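Local coordinates for protein transcriptional regulator (Streptococcus thermophilus LMD-9, PDB 5JUF) that probably activates competence genes as a quorum-sensing transcription factor of the RNPP family, pairing a helix-turn-helix DNA-binding domain with a TPR domain, at residues Arg84-Pro89 / Asn203-Asn208. Residues are numbered along the deposited sequence; the frame is centred on the assembly and turned at random.
Sequences RLIKFP and NIVLFN
Ile-204 reaches from helix 200-219 to the C-terminal end of helix 76-86, and its atoms can be followed outward. Its side chain sets out toward segment 84-89, the nearest CA pair, Lys-87 and Ile-204, being 7.2 Å apart. At CB the chain forks. Ile-204 CG2 lies 3.9 Å from Ile-86 O and 4.3 Å from Ile-86 CG2, a methyl against a carbonyl and a methyl. The other branch, with CG1 anti to the carbonyl carbon of Ile-204 (chi1 -74°), runs out to CD1, which sits 4.0 Å from both CA and CG of Lys-87. The two side chains cross there at about a right angle, and the lysine touches through its aliphatic base, while a bend at chi3 (-74°) helps carry NZ off from Ile-204. Deeper in, Ile-86 CG2 meets Val-205 CG2 at 3.8 Å; Ile-86 and Val-205 are both buried, and Val-205 also packs on Leu-163 and Leu-164 of helix 160-173. With 161 Å² buried in total, the evidence indicates modest van der Waals packing between the end of helix 76-86 with the turn after it and helix 200-219, consistent with the all-helical, TPR-type domain of ComR.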
# COMPACT_ATOMS: atom_id res chain seq x y z
N ARG A 84 11.09 7.38 6.33
CA ARG A 84 10.72 8.41 7.30
C ARG A 84 9.27 8.85 7.12
O ARG A 84 8.55 9.04 8.10
CB ARG A 84 11.65 9.62 7.20
CG ARG A 84 11.21 10.78 8.08
CD ARG A 84 12.31 11.81 8.24
NE ARG A 84 12.26 12.89 7.26
CZ ARG A 84 11.79 14.11 7.52
NH1 ARG A 84 11.79 15.04 6.58
NH2 ARG A 84 11.31 14.40 8.73
N LEU A 85 8.82 9.01 5.88
CA LEU A 85 7.48 9.54 5.72
C LEU A 85 6.41 8.47 5.94
O LEU A 85 5.29 8.80 6.38
CB LEU A 85 7.34 10.21 4.34
CG LEU A 85 7.29 9.43 3.04
CD1 LEU A 85 5.90 8.82 2.81
CD2 LEU A 85 7.66 10.36 1.89
N ILE A 86 6.71 7.20 5.69
CA ILE A 86 5.77 6.14 6.06
C ILE A 86 5.65 6.04 7.57
O ILE A 86 4.55 5.83 8.11
CB ILE A 86 6.19 4.81 5.41
CG1 ILE A 86 5.90 4.87 3.91
CG2 ILE A 86 5.43 3.63 6.06
CD1 ILE A 86 6.55 3.80 3.09
N LYS A 87 6.76 6.21 8.30
CA LYS A 87 6.70 6.18 9.75
C LYS A 87 6.23 7.49 10.36
O LYS A 87 6.21 7.61 11.58
CB LYS A 87 8.07 5.79 10.33
CG LYS A 87 8.61 4.46 9.76
CD LYS A 87 9.83 3.97 10.52
CE LYS A 87 11.07 4.78 10.18
NZ LYS A 87 12.31 4.17 10.78
N PHE A 88 5.85 8.47 9.53
CA PHE A 88 5.35 9.75 10.03
C PHE A 88 3.84 9.68 10.20
O PHE A 88 3.10 9.75 9.22
CB PHE A 88 5.73 10.89 9.09
CG PHE A 88 5.30 12.25 9.58
CD1 PHE A 88 5.96 12.87 10.63
CD2 PHE A 88 4.21 12.89 9.02
CE1 PHE A 88 5.55 14.13 11.09
CE2 PHE A 88 3.80 14.14 9.47
CZ PHE A 88 4.47 14.75 10.50
N PRO A 89 3.33 9.54 11.43
CA PRO A 89 1.88 9.39 11.60
C PRO A 89 1.18 10.75 11.58
O PRO A 89 1.64 11.71 12.20
CB PRO A 89 1.76 8.72 12.97
CG PRO A 89 2.94 9.26 13.73
CD PRO A 89 4.05 9.47 12.71
N ASN A 203 5.54 -3.17 8.73
CA ASN A 203 4.50 -3.46 9.70
C ASN A 203 3.48 -2.33 9.79
O ASN A 203 2.28 -2.59 10.00
CB ASN A 203 5.12 -3.72 11.08
CG ASN A 203 5.94 -4.99 11.11
OD1 ASN A 203 5.91 -5.78 10.16
ND2 ASN A 203 6.66 -5.22 12.21
N ILE A 204 3.92 -1.08 9.66
CA ILE A 204 2.99 0.05 9.69
C ILE A 204 2.04 -0.02 8.50
O ILE A 204 0.83 0.14 8.64
CB ILE A 204 3.76 1.38 9.73
CG1 ILE A 204 4.37 1.59 11.11
CG2 ILE A 204 2.84 2.54 9.35
CD1 ILE A 204 5.34 2.74 11.19
N VAL A 205 2.59 -0.28 7.31
CA VAL A 205 1.74 -0.38 6.13
C VAL A 205 0.80 -1.56 6.25
O VAL A 205 -0.39 -1.46 5.95
CB VAL A 205 2.61 -0.49 4.86
CG1 VAL A 205 1.74 -0.85 3.67
CG2 VAL A 205 3.34 0.84 4.60
N LEU A 206 1.31 -2.70 6.72
CA LEU A 206 0.46 -3.85 7.00
C LEU A 206 -0.64 -3.49 7.99
O LEU A 206 -1.81 -3.84 7.79
CB LEU A 206 1.32 -5.00 7.53
CG LEU A 206 0.60 -6.29 7.95
CD1 LEU A 206 -0.17 -6.88 6.76
CD2 LEU A 206 1.57 -7.31 8.53
N PHE A 207 -0.29 -2.78 9.07
CA PHE A 207 -1.30 -2.41 10.07
C PHE A 207 -2.41 -1.58 9.45
O PHE A 207 -3.60 -1.81 9.70
CB PHE A 207 -0.66 -1.63 11.23
CG PHE A 207 -1.66 -1.22 12.29
CD1 PHE A 207 -1.99 -2.09 13.32
CD2 PHE A 207 -2.28 0.03 12.24
CE1 PHE A 207 -2.92 -1.73 14.29
CE2 PHE A 207 -3.22 0.39 13.20
CZ PHE A 207 -3.54 -0.49 14.22
N ASN A 208 -2.04 -0.59 8.65
CA ASN A 208 -3.05 0.26 8.04
C ASN A 208 -3.93 -0.54 7.08
O ASN A 208 -5.14 -0.28 6.98
CB ASN A 208 -2.37 1.44 7.35
CG ASN A 208 -1.80 2.44 8.36
OD1 ASN A 208 -2.29 2.52 9.49
ND2 ASN A 208 -0.77 3.18 7.98